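Long-range contacts in probable chitinase (Chromobacterium violaceum, PDB 5JH8), which probably binds chitin and probably hydrolyses its chains: residues 27-35 / 44-53; 76-84 / 110-118. All coordinates share one frame; numbering follows the deposited sequence.

In the fold
The two contacts follow one another along the chain, 27-35 / 44-53 closing before 76-84 / 110-118 opens, and their centres lie about 20 Å apart. Both rest on the parallel strands of the family 18 TIM barrel: strand 27-35 carries contact 1, strand 107-111 leads into contact 2, and strand 63-68, paired with both, runs between them. They meet directly where Ile35, at the end of strand 27-35, packs on Ile80, Val84 and Phe112. Contact 1 fastens its strand to the loop entering helix 50-58, whereas contact 2 joins helix 78-85 to the segment after strand 107-111 and lines the histidine pocket, consistent with a place in the substrate cleft.

Contact 1 of 2, residues 27-35 / 44-53; sequences AVAVDFYNI and NGDPAPNDAI
Pro49 lies over one face of the Phe32 ring on the outer side of strand 27-35, one of the parallel strands of the TIM barrel, where the chain returns through a loop to start helix 50-58. Pro49, the N-cap residue of that helix, sets its CB 3.9 Å from the centroid of the Phe32 ring and only 6° off the ring normal, a CH-pi contact. Over the opposite face lies a water that donates to Asp31 O and Asp46 OD2 and accepts from Asn44 ND2, and the ring of Tyr8 also meets that of Phe32. The CG of Pro49 reaches farther into the strand's side chains: it lies 3.6 Å from Val30 CG1 and 3.4 Å from Tyr33 OH. Val30 CG1 stands anti to its own backbone N, the orientation that carries this methyl to the proline. Tyr33 and Pro49 approach from opposite directions; Tyr33 OH also lies 3.5 Å from Ile53 CD1, while Phe32 CB sits over the centre of the Tyr33 ring.

At the far end of the loop Asn44 has CG between its backbone N and carbonyl carbon (chi1 71°), which folds OD1 back to accept from Asp46 N at 3.0 Å and 163°, an Asx turn. The direct backbone bond here, Asn44 N to Phe32 O at 3.1 Å, is weak. Phe32 O also accepts from a second water, which donates to Asp46 O as well and so ties the loop to the strand. Tyr33 OH in turn lies 2.7 Å from a water that donates to Asn50 OD1.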
ATOM      1  N   ALA A  27       2.515  11.782   6.398  1.00  6.54           N
ATOM      2  CA  ALA A  27       1.162  11.708   5.888  1.00  6.35           C
ATOM      3  C   ALA A  27       0.630  10.340   6.290  1.00  5.94           C
ATOM      4  O   ALA A  27       1.416   9.404   6.438  1.00  6.34           O
ATOM      5  CB  ALA A  27       1.131  11.846   4.367  1.00  7.89           C
ATOM      6  N   VAL A  28      -0.688  10.223   6.456  1.00  5.53           N
ATOM      7  CA  VAL A  28      -1.283   8.954   6.867  1.00  5.80           C
ATOM      8  C   VAL A  28      -2.500   8.650   6.020  1.00  5.97           C
ATOM      9  O   VAL A  28      -3.362   9.516   5.838  1.00  6.65           O
ATOM     10  CB  VAL A  28      -1.677   8.983   8.356  1.00  5.91           C
ATOM     11  CG1 VAL A  28      -2.341   7.675   8.779  1.00  6.36           C
ATOM     12  CG2 VAL A  28      -0.470   9.250   9.218  1.00  6.80           C
ATOM     13  N   ALA A  29      -2.578   7.418   5.541  1.00  5.50           N
ATOM     14  CA  ALA A  29      -3.771   6.882   4.922  1.00  5.93           C
ATOM     15  C   ALA A  29      -4.603   6.182   5.989  1.00  5.85           C
ATOM     16  O   ALA A  29      -4.157   5.193   6.572  1.00  6.38           O
ATOM     17  CB  ALA A  29      -3.390   5.917   3.814  1.00  5.94           C
ATOM     18  N   VAL A  30      -5.791   6.715   6.253  1.00  6.30           N
ATOM     19  CA  VAL A  30      -6.670   6.233   7.319  1.00  6.35           C
ATOM     20  C   VAL A  30      -7.604   5.212   6.678  1.00  6.84           C
ATOM     21  O   VAL A  30      -8.609   5.565   6.053  1.00  6.94           O
ATOM     22  CB  VAL A  30      -7.410   7.383   7.998  1.00  7.12           C
ATOM     23  CG1 VAL A  30      -8.305   6.861   9.081  1.00  7.83           C
ATOM     24  CG2 VAL A  30      -6.405   8.388   8.584  1.00  7.76           C
ATOM     25  N   ASP A  31      -7.217   3.935   6.794  0.53  6.59           N
ATOM     26  CA  ASP A  31      -7.821   2.805   6.076  0.53  6.69           C
ATOM     27  C   ASP A  31      -8.949   2.200   6.914  0.53  7.13           C
ATOM     28  O   ASP A  31      -8.830   1.107   7.476  0.53  8.93           O
ATOM     29  CB  ASP A  31      -6.730   1.781   5.772  0.53  8.43           C
ATOM     30  CG  ASP A  31      -7.251   0.520   5.140  0.53 10.08           C
ATOM     31  OD1 ASP A  31      -7.937   0.629   4.110  0.53  9.15           O
ATOM     32  OD2 ASP A  31      -6.946  -0.582   5.650  0.53 10.62           O
ATOM     33  N   PHE A  32     -10.058   2.945   6.991  1.00  7.50           N
ATOM     34  CA  PHE A  32     -11.174   2.575   7.854  1.00  7.93           C
ATOM     35  C   PHE A  32     -12.524   2.640   7.160  1.00  7.77           C
ATOM     36  O   PHE A  32     -13.553   2.565   7.843  1.00  9.11           O
ATOM     37  CB  PHE A  32     -11.175   3.429   9.135  1.00  7.98           C
ATOM     38  CG  PHE A  32     -10.286   2.880  10.214  1.00  7.78           C
ATOM     39  CD1 PHE A  32      -8.909   2.942  10.127  1.00  7.77           C
ATOM     40  CD2 PHE A  32     -10.846   2.272  11.314  1.00  9.34           C
ATOM     41  CE1 PHE A  32      -8.110   2.399  11.109  1.00  8.56           C
ATOM     42  CE2 PHE A  32     -10.060   1.723  12.290  1.00  9.58           C
ATOM     43  CZ  PHE A  32      -8.687   1.791  12.192  1.00 10.01           C
ATOM     44  N   TYR A  33     -12.556   2.741   5.832  1.00  7.37           N
ATOM     45  CA  TYR A  33     -13.771   3.111   5.136  1.00  7.07           C
ATOM     46  C   TYR A  33     -13.974   2.268   3.884  1.00  7.17           C
ATOM     47  O   TYR A  33     -13.019   1.957   3.163  1.00  8.08           O
ATOM     48  CB  TYR A  33     -13.732   4.597   4.748  1.00  7.17           C
ATOM     49  CG  TYR A  33     -13.312   5.480   5.911  1.00  7.51           C
ATOM     50  CD1 TYR A  33     -14.189   5.767   6.938  1.00  7.70           C
ATOM     51  CD2 TYR A  33     -12.009   5.974   6.012  1.00  6.76           C
ATOM     52  CE1 TYR A  33     -13.800   6.548   8.003  1.00  7.86           C
ATOM     53  CE2 TYR A  33     -11.621   6.740   7.073  1.00  7.51           C
ATOM     54  CZ  TYR A  33     -12.510   7.028   8.074  1.00  8.14           C
ATOM     55  OH  TYR A  33     -12.108   7.826   9.121  1.00  8.72           O
ATOM     56  N   ASN A  34     -15.242   1.960   3.611  1.00  8.24           N
ATOM     57  CA  ASN A  34     -15.654   1.318   2.370  1.00  8.72           C
ATOM     58  C   ASN A  34     -16.565   2.263   1.590  1.00  8.41           C
ATOM     59  O   ASN A  34     -17.018   3.298   2.106  1.00  9.02           O
ATOM     60  CB  ASN A  34     -16.381  -0.001   2.666  1.00  9.63           C
ATOM     61  CG  ASN A  34     -15.483  -1.032   3.336  1.00  9.92           C
ATOM     62  OD1 ASN A  34     -14.263  -1.019   3.169  1.00 11.99           O
ATOM     63  ND2 ASN A  34     -16.087  -1.933   4.099  1.00 12.04           N
ATOM     64  N   ILE A  35     -16.835   1.904   0.334  1.00  8.95           N
ATOM     65  CA  ILE A  35     -17.826   2.596  -0.479  1.00  9.53           C
ATOM     66  C   ILE A  35     -18.788   1.555  -1.023  1.00  9.56           C
ATOM     67  O   ILE A  35     -18.387   0.427  -1.333  1.00 10.15           O
ATOM     68  CB  ILE A  35     -17.167   3.443  -1.597  1.00 10.19           C
ATOM     69  CG1 ILE A  35     -18.169   4.399  -2.245  1.00 10.50           C
ATOM     70  CG2 ILE A  35     -16.443   2.589  -2.611  1.00 10.92           C
ATOM     71  CD1 ILE A  35     -17.521   5.490  -3.070  1.00 10.96           C
ATOM     72  N   ASN A  44     -15.914   0.516   7.803  1.00 11.62           N
ATOM     73  CA  ASN A  44     -15.547  -0.807   7.314  1.00 11.90           C
ATOM     74  C   ASN A  44     -15.782  -1.921   8.329  1.00 12.93           C
ATOM     75  O   ASN A  44     -15.339  -3.064   8.108  1.00 14.31           O
ATOM     76  CB  ASN A  44     -14.096  -0.837   6.828  1.00 11.91           C
ATOM     77  CG  ASN A  44     -13.107  -0.737   7.944  1.00 12.36           C
ATOM     78  OD1 ASN A  44     -13.477  -0.606   9.108  1.00 12.19           O
ATOM     79  ND2 ASN A  44     -11.831  -0.778   7.597  1.00 12.66           N
ATOM     80  N   GLY A  45     -16.505  -1.637   9.404  1.00 13.94           N
ATOM     81  CA  GLY A  45     -16.741  -2.593  10.453  1.00 15.16           C
ATOM     82  C   GLY A  45     -15.892  -2.357  11.684  1.00 14.84           C
ATOM     83  O   GLY A  45     -16.249  -2.830  12.769  1.00 17.47           O
ATOM     84  N   ASP A  46     -14.787  -1.642  11.541  1.00 13.19           N
ATOM     85  CA  ASP A  46     -13.977  -1.277  12.689  1.00 12.61           C
ATOM     86  C   ASP A  46     -14.469   0.045  13.266  1.00 12.68           C
ATOM     87  O   ASP A  46     -15.039   0.874  12.549  1.00 12.29           O
ATOM     88  CB  ASP A  46     -12.511  -1.133  12.288  1.00 14.60           C
ATOM     89  CG  ASP A  46     -11.842  -2.462  12.033  1.00 18.68           C
ATOM     90  OD1 ASP A  46     -12.429  -3.508  12.378  1.00 20.70           O
ATOM     91  OD2 ASP A  46     -10.714  -2.463  11.499  1.00 20.60           O
ATOM     92  N   PRO A  47     -14.229   0.278  14.551  1.00 12.52           N
ATOM     93  CA  PRO A  47     -14.649   1.543  15.164  1.00 12.94           C
ATOM     94  C   PRO A  47     -14.045   2.748  14.456  1.00 12.08           C
ATOM     95  O   PRO A  47     -12.893   2.723  14.009  1.00 11.68           O
ATOM     96  CB  PRO A  47     -14.120   1.427  16.595  1.00 14.22           C
ATOM     97  CG  PRO A  47     -14.046  -0.014  16.842  1.00 15.47           C
ATOM     98  CD  PRO A  47     -13.619  -0.618  15.541  1.00 14.39           C
ATOM     99  N   ALA A  48     -14.822   3.819  14.381  1.00 11.77           N
ATOM    100  CA  ALA A  48     -14.382   5.019  13.693  1.00 11.51           C
ATOM    101  C   ALA A  48     -13.094   5.542  14.320  1.00  9.75           C
ATOM    102  O   ALA A  48     -13.013   5.662  15.553  1.00 10.91           O
ATOM    103  CB  ALA A  48     -15.462   6.094  13.775  1.00 13.48           C
ATOM    104  N   PRO A  49     -12.083   5.888  13.518  1.00  8.63           N
ATOM    105  CA  PRO A  49     -10.769   6.274  14.036  1.00  8.45           C
ATOM    106  C   PRO A  49     -10.696   7.768  14.380  1.00  8.61           C
ATOM    107  O   PRO A  49      -9.774   8.484  13.976  1.00  8.78           O
ATOM    108  CB  PRO A  49      -9.842   5.876  12.887  1.00  9.12           C
ATOM    109  CG  PRO A  49     -10.667   6.178  11.684  1.00  9.12           C
ATOM    110  CD  PRO A  49     -12.066   5.752  12.050  1.00  8.77           C
ATOM    111  N   ASN A  50     -11.683   8.256  15.127  1.00  9.84           N
ATOM    112  CA  ASN A  50     -11.766   9.696  15.346  1.00 10.63           C
ATOM    113  C   ASN A  50     -10.631  10.204  16.228  1.00  9.38           C
ATOM    114  O   ASN A  50     -10.174  11.342  16.060  1.00  9.96           O
ATOM    115  CB  ASN A  50     -13.147  10.052  15.874  1.00 13.79           C
ATOM    116  CG  ASN A  50     -14.249   9.683  14.868  1.00 17.28           C
ATOM    117  OD1 ASN A  50     -14.041   9.813  13.650  1.00 18.90           O
ATOM    118  ND2 ASN A  50     -15.381   9.185  15.357  1.00 18.55           N
ATOM    119  N   ASP A  51     -10.137   9.348  17.115  1.00  9.00           N
ATOM    120  CA  ASP A  51      -8.975   9.653  17.937  1.00  9.35           C
ATOM    121  C   ASP A  51      -7.716   9.829  17.092  1.00  7.90           C
ATOM    122  O   ASP A  51      -6.915  10.743  17.327  1.00  8.26           O
ATOM    123  CB  ASP A  51      -8.795   8.527  18.976  1.00 11.61           C
ATOM    124  CG  ASP A  51      -8.828   7.076  18.380  1.00 10.65           C
ATOM    125  OD1 ASP A  51      -9.004   6.876  17.171  1.00 12.30           O
ATOM    126  OD2 ASP A  51      -8.683   6.132  19.185  1.00 12.21           O
ATOM    127  N   ALA A  52      -7.507   8.934  16.128  1.00  7.48           N
ATOM    128  CA  ALA A  52      -6.358   9.021  15.241  1.00  7.16           C
ATOM    129  C   ALA A  52      -6.409  10.290  14.402  1.00  6.62           C
ATOM    130  O   ALA A  52      -5.386  10.983  14.218  1.00  6.80           O
ATOM    131  CB  ALA A  52      -6.298   7.780  14.352  1.00  7.61           C
ATOM    132  N   ILE A  53      -7.589  10.605  13.876  1.00  7.18           N
ATOM    133  CA  ILE A  53      -7.730  11.798  13.062  1.00  7.26           C
ATOM    134  C   ILE A  53      -7.395  13.038  13.890  1.00  7.08           C
ATOM    135  O   ILE A  53      -6.650  13.922  13.449  1.00  7.25           O
ATOM    136  CB  ILE A  53      -9.138  11.859  12.438  1.00  9.22           C
ATOM    137  CG1 ILE A  53      -9.353  10.705  11.447  1.00  9.20           C
ATOM    138  CG2 ILE A  53      -9.380  13.205  11.770  1.00 12.14           C
ATOM    139  CD1 ILE A  53     -10.788  10.509  11.030  1.00 10.31           C
TER
HETATM  140  O   HOH W   1      -9.613  -0.805   9.618  1.00 16.61           O
HETATM  141  O   HOH W   2     -14.630   2.671  10.410  1.00 21.14           O
HETATM  142  O   HOH W   3     -14.048   8.574  10.874  1.00 11.75           O
HETATM  143  O   HOH W   4     -11.575  -0.537   4.515  1.00 26.42           O

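Contact 2 of 2, residues 76-84 / 110-118; sequences WSADIAHAV and VDFEAVAQG. With HIS (histidine), chain F.
Trp76 and Glu113 meet by a CH-pi contact, Glu113 lying over one face of the indole. Its CB is 3.5 Å from the centroid of the six-membered ring and 8° off the normal, and the chain, extended beyond CG, continues across the same ring. The carboxylate is turned only 18° from the indole plane, with Glu113 CD 3.4 Å from Trp76 CZ2. Asp111 O comes instead to the ring's edge, 3.4 Å from CZ3.

Apolar contacts carry the helical side. Ala81 CB meets Phe112 CD2 at 3.9 Å and also touches Val115 CG2, while Val84 CG1 reaches the edge of the Phe112 ring in its plane. Ahead of the helix, Ala114 CB packs on Trp76 CB.

Polar links are few. Ser77 caps helix 78-85, its OG accepting from Ile80 N, and one water joins Ala78 O to Ala116 N. Asp111, its CG anti to the backbone N (chi1 -176°), accepts at OD2 from ND1 of the bound histidine at 2.8 Å.

By van der Waals approach alone, Glu113 OE2 lies 3.3 Å from that ligand's CB.

Asp111-Phe112-Glu113 at a barrel strand's C-terminal end matches the close of the DxxDxDxE signature of family 18 chitinases, consistent with a substrate cleft whose wall includes Trp76.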
ATOM      1  N   TRP A  76     -13.117  -7.945  -1.670  1.00 11.87           N
ATOM      2  CA  TRP A  76     -12.949  -6.997  -2.760  1.00 11.06           C
ATOM      3  C   TRP A  76     -14.026  -7.240  -3.803  1.00 11.94           C
ATOM      4  O   TRP A  76     -14.316  -8.386  -4.148  1.00 13.99           O
ATOM      5  CB  TRP A  76     -11.573  -7.160  -3.406  1.00 10.97           C
ATOM      6  CG  TRP A  76     -10.437  -6.799  -2.531  1.00 12.01           C
ATOM      7  CD1 TRP A  76      -9.538  -7.649  -1.965  1.00 13.48           C
ATOM      8  CD2 TRP A  76     -10.058  -5.478  -2.120  1.00 11.14           C
ATOM      9  NE1 TRP A  76      -8.623  -6.942  -1.227  1.00 13.63           N
ATOM     10  CE2 TRP A  76      -8.917  -5.607  -1.311  1.00 11.68           C
ATOM     11  CE3 TRP A  76     -10.572  -4.199  -2.361  1.00 10.37           C
ATOM     12  CZ2 TRP A  76      -8.282  -4.510  -0.748  1.00 11.66           C
ATOM     13  CZ3 TRP A  76      -9.916  -3.104  -1.802  1.00 10.34           C
ATOM     14  CH2 TRP A  76      -8.803  -3.275  -1.003  1.00 11.39           C
ATOM     15  N   SER A  77     -14.611  -6.157  -4.311  1.00 11.54           N
ATOM     16  CA  SER A  77     -15.756  -6.252  -5.210  1.00 12.14           C
ATOM     17  C   SER A  77     -15.509  -5.512  -6.522  1.00 11.74           C
ATOM     18  O   SER A  77     -15.576  -4.276  -6.576  1.00 11.43           O
ATOM     19  CB  SER A  77     -17.000  -5.711  -4.528  1.00 13.26           C
ATOM     20  OG  SER A  77     -18.055  -5.633  -5.459  1.00 14.50           O
ATOM     21  N   ALA A  78     -15.289  -6.276  -7.591  1.00 11.67           N
ATOM     22  CA  ALA A  78     -15.236  -5.680  -8.916  1.00 12.23           C
ATOM     23  C   ALA A  78     -16.545  -4.982  -9.255  1.00 12.30           C
ATOM     24  O   ALA A  78     -16.542  -3.943  -9.924  1.00 12.29           O
ATOM     25  CB  ALA A  78     -14.932  -6.758  -9.959  1.00 12.36           C
ATOM     26  N   ASP A  79     -17.673  -5.524  -8.786  1.00 12.42           N
ATOM     27  CA  ASP A  79     -18.974  -4.922  -9.075  1.00 13.20           C
ATOM     28  C   ASP A  79     -19.106  -3.533  -8.452  1.00 12.81           C
ATOM     29  O   ASP A  79     -19.649  -2.619  -9.081  1.00 13.57           O
ATOM     30  CB  ASP A  79     -20.103  -5.830  -8.589  1.00 15.26           C
ATOM     31  CG  ASP A  79     -20.292  -7.066  -9.461  1.00 18.03           C
ATOM     32  OD1 ASP A  79     -19.761  -7.098 -10.595  1.00 19.49           O
ATOM     33  OD2 ASP A  79     -20.983  -8.003  -9.012  1.00 20.00           O
ATOM     34  N   ILE A  80     -18.639  -3.353  -7.209  1.00 12.00           N
ATOM     35  CA  ILE A  80     -18.684  -2.024  -6.602  1.00 11.33           C
ATOM     36  C   ILE A  80     -17.818  -1.053  -7.393  1.00 10.53           C
ATOM     37  O   ILE A  80     -18.223   0.081  -7.670  1.00 10.88           O
ATOM     38  CB  ILE A  80     -18.293  -2.080  -5.114  1.00 12.25           C
ATOM     39  CG1 ILE A  80     -19.414  -2.729  -4.309  1.00 13.66           C
ATOM     40  CG2 ILE A  80     -18.015  -0.674  -4.574  1.00 11.88           C
ATOM     41  CD1 ILE A  80     -19.077  -2.986  -2.856  1.00 15.21           C
ATOM     42  N   ALA A  81     -16.608  -1.472  -7.768  1.00  9.96           N
ATOM     43  CA  ALA A  81     -15.760  -0.572  -8.540  1.00 10.81           C
ATOM     44  C   ALA A  81     -16.416  -0.207  -9.862  1.00 10.84           C
ATOM     45  O   ALA A  81     -16.354   0.943 -10.301  1.00 11.73           O
ATOM     46  CB  ALA A  81     -14.374  -1.182  -8.753  1.00 10.82           C
ATOM     47  N   HIS A  82     -17.046  -1.182 -10.517  1.00 11.93           N
ATOM     48  CA  HIS A  82     -17.744  -0.904 -11.766  1.00 12.59           C
ATOM     49  C   HIS A  82     -18.867   0.117 -11.567  1.00 11.77           C
ATOM     50  O   HIS A  82     -18.985   1.086 -12.323  1.00 12.41           O
ATOM     51  CB  HIS A  82     -18.315  -2.195 -12.337  1.00 12.72           C
ATOM     52  CG  HIS A  82     -19.180  -1.965 -13.530  1.00 13.98           C
ATOM     53  ND1 HIS A  82     -18.660  -1.689 -14.773  1.00 13.91           N
ATOM     54  CD2 HIS A  82     -20.524  -1.907 -13.662  1.00 15.43           C
ATOM     55  CE1 HIS A  82     -19.647  -1.504 -15.631  1.00 15.50           C
ATOM     56  NE2 HIS A  82     -20.790  -1.624 -14.979  1.00 16.09           N
ATOM     57  N   ALA A  83     -19.698  -0.095 -10.548  1.00 11.54           N
ATOM     58  CA  ALA A  83     -20.835   0.791 -10.297  1.00 12.10           C
ATOM     59  C   ALA A  83     -20.371   2.211  -9.976  1.00 11.52           C
ATOM     60  O   ALA A  83     -20.872   3.178 -10.550  1.00 12.28           O
ATOM     61  CB  ALA A  83     -21.684   0.219  -9.162  1.00 13.07           C
ATOM     62  N   VAL A  84     -19.398   2.354  -9.070  1.00 11.30           N
ATOM     63  CA  VAL A  84     -18.879   3.670  -8.701  1.00 10.81           C
ATOM     64  C   VAL A  84     -18.292   4.374  -9.913  1.00 11.34           C
ATOM     65  O   VAL A  84     -18.363   5.603 -10.026  1.00 12.17           O
ATOM     66  CB  VAL A  84     -17.837   3.474  -7.576  1.00 11.96           C
ATOM     67  CG1 VAL A  84     -16.936   4.697  -7.410  1.00 11.77           C
ATOM     68  CG2 VAL A  84     -18.549   3.111  -6.288  1.00 12.30           C
ATOM     69  N   VAL A 110      -8.046   6.533  -2.838  1.00  5.99           N
ATOM     70  CA  VAL A 110      -8.861   5.483  -3.450  1.00  6.46           C
ATOM     71  C   VAL A 110      -8.035   4.203  -3.453  1.00  6.52           C
ATOM     72  O   VAL A 110      -6.954   4.157  -4.049  1.00  7.30           O
ATOM     73  CB  VAL A 110      -9.289   5.869  -4.869  1.00  7.26           C
ATOM     74  CG1 VAL A 110      -9.914   4.641  -5.561  1.00  7.53           C
ATOM     75  CG2 VAL A 110     -10.274   7.039  -4.841  1.00  7.74           C
ATOM     76  N   ASP A 111      -8.538   3.177  -2.767  1.00  6.88           N
ATOM     77  CA  ASP A 111      -7.904   1.858  -2.718  1.00  7.54           C
ATOM     78  C   ASP A 111      -8.907   0.884  -3.314  1.00  7.41           C
ATOM     79  O   ASP A 111      -9.617   0.174  -2.592  1.00  7.76           O
ATOM     80  CB  ASP A 111      -7.514   1.487  -1.301  1.00  7.77           C
ATOM     81  CG  ASP A 111      -6.764   0.178  -1.246  1.00  8.78           C
ATOM     82  OD1 ASP A 111      -6.421  -0.360  -2.320  1.00  8.76           O
ATOM     83  OD2 ASP A 111      -6.512  -0.336  -0.142  1.00 11.01           O
ATOM     84  N   PHE A 112      -9.020   0.905  -4.639  1.00  7.57           N
ATOM     85  CA  PHE A 112      -9.916  -0.001  -5.356  1.00  8.32           C
ATOM     86  C   PHE A 112      -9.082  -1.130  -5.945  1.00  8.78           C
ATOM     87  O   PHE A 112      -8.253  -0.899  -6.832  1.00  9.74           O
ATOM     88  CB  PHE A 112     -10.681   0.698  -6.480  1.00  9.11           C
ATOM     89  CG  PHE A 112     -11.874   1.507  -6.031  1.00  9.03           C
ATOM     90  CD1 PHE A 112     -12.078   1.896  -4.704  1.00  9.22           C
ATOM     91  CD2 PHE A 112     -12.780   1.907  -6.980  1.00 11.74           C
ATOM     92  CE1 PHE A 112     -13.171   2.669  -4.362  1.00 11.59           C
ATOM     93  CE2 PHE A 112     -13.861   2.655  -6.644  1.00 13.75           C
ATOM     94  CZ  PHE A 112     -14.065   3.037  -5.337  1.00 13.69           C
ATOM     95  N   GLU A 113      -9.284  -2.331  -5.421  1.00  8.86           N
ATOM     96  CA  GLU A 113      -8.542  -3.497  -5.853  1.00  9.13           C
ATOM     97  C   GLU A 113      -9.518  -4.457  -6.522  1.00 10.09           C
ATOM     98  O   GLU A 113     -10.741  -4.380  -6.344  1.00 10.56           O
ATOM     99  CB  GLU A 113      -7.791  -4.110  -4.668  1.00  9.85           C
ATOM    100  CG  GLU A 113      -6.887  -3.058  -4.023  1.00 10.47           C
ATOM    101  CD  GLU A 113      -5.935  -3.570  -2.966  1.00 10.07           C
ATOM    102  OE1 GLU A 113      -5.595  -4.768  -2.955  1.00 11.68           O
ATOM    103  OE2 GLU A 113      -5.520  -2.736  -2.129  1.00  9.13           O
ATOM    104  N   ALA A 114      -8.977  -5.333  -7.368  1.00 10.97           N
ATOM    105  CA  ALA A 114      -9.793  -6.233  -8.169  1.00 11.66           C
ATOM    106  C   ALA A 114     -10.671  -5.469  -9.158  1.00 11.48           C
ATOM    107  O   ALA A 114     -11.740  -5.953  -9.560  1.00 13.47           O
ATOM    108  CB  ALA A 114     -10.625  -7.175  -7.294  1.00 12.70           C
ATOM    109  N   VAL A 115     -10.210  -4.296  -9.602  1.00 10.92           N
ATOM    110  CA  VAL A 115     -10.896  -3.628 -10.696  1.00 10.57           C
ATOM    111  C   VAL A 115     -10.858  -4.544 -11.909  1.00 11.53           C
ATOM    112  O   VAL A 115      -9.788  -5.029 -12.303  1.00 11.84           O
ATOM    113  CB  VAL A 115     -10.267  -2.255 -10.979  1.00 10.98           C
ATOM    114  CG1 VAL A 115     -10.826  -1.644 -12.248  1.00 11.64           C
ATOM    115  CG2 VAL A 115     -10.471  -1.315  -9.798  1.00 11.15           C
ATOM    116  N   ALA A 116     -12.029  -4.796 -12.501  1.00 11.91           N
ATOM    117  CA  ALA A 116     -12.126  -5.703 -13.640  1.00 12.80           C
ATOM    118  C   ALA A 116     -11.411  -5.124 -14.852  1.00 13.01           C
ATOM    119  O   ALA A 116     -11.433  -3.917 -15.093  1.00 12.94           O
ATOM    120  CB  ALA A 116     -13.590  -5.935 -14.007  1.00 12.89           C
ATOM    121  N   GLN A 117     -10.789  -5.996 -15.642  1.00 12.97           N
ATOM    122  CA  GLN A 117     -10.071  -5.523 -16.820  1.00 14.31           C
ATOM    123  C   GLN A 117     -10.981  -4.729 -17.749  1.00 14.20           C
ATOM    124  O   GLN A 117     -10.546  -3.747 -18.363  1.00 14.85           O
ATOM    125  CB  GLN A 117      -9.373  -6.672 -17.542  1.00 16.28           C
ATOM    126  CG  GLN A 117     -10.278  -7.789 -18.025  1.00 18.89           C
ATOM    127  CD  GLN A 117      -9.476  -8.960 -18.546  1.00 21.89           C
ATOM    128  OE1 GLN A 117      -8.318  -8.805 -18.927  1.00 22.95           O
ATOM    129  NE2 GLN A 117     -10.077 -10.143 -18.537  1.00 24.07           N
ATOM    130  N   GLY A 118     -12.253  -5.116 -17.849  1.00 13.76           N
ATOM    131  CA  GLY A 118     -13.173  -4.386 -18.703  1.00 14.24           C
ATOM    132  C   GLY A 118     -13.500  -2.988 -18.224  1.00 13.84           C
ATOM    133  O   GLY A 118     -14.110  -2.214 -18.968  1.00 14.29           O
TER
HETATM  134  N   HIS F 505      -3.800  -5.416   1.383  1.00 14.22           N
HETATM  135  CA  HIS F 505      -4.637  -4.416   2.040  1.00 14.79           C
HETATM  136  C   HIS F 505      -5.937  -5.056   2.507  1.00 17.26           C
HETATM  137  O   HIS F 505      -6.372  -6.094   1.992  1.00 18.47           O
HETATM  138  CB  HIS F 505      -4.913  -3.242   1.097  1.00 13.58           C
HETATM  139  CG  HIS F 505      -3.713  -2.384   0.830  1.00 12.04           C
HETATM  140  ND1 HIS F 505      -3.811  -1.110   0.313  1.00 12.71           N
HETATM  141  CD2 HIS F 505      -2.389  -2.623   0.988  1.00 11.78           C
HETATM  142  CE1 HIS F 505      -2.603  -0.593   0.189  1.00 13.16           C
HETATM  143  NE2 HIS F 505      -1.720  -1.498   0.570  1.00 11.83           N
HETATM  144  OXT HIS F 505      -6.574  -4.542   3.427  1.00 19.47           O
HETATM  145  O   HOH W   5     -14.325  -3.487 -11.686  1.00 12.96           O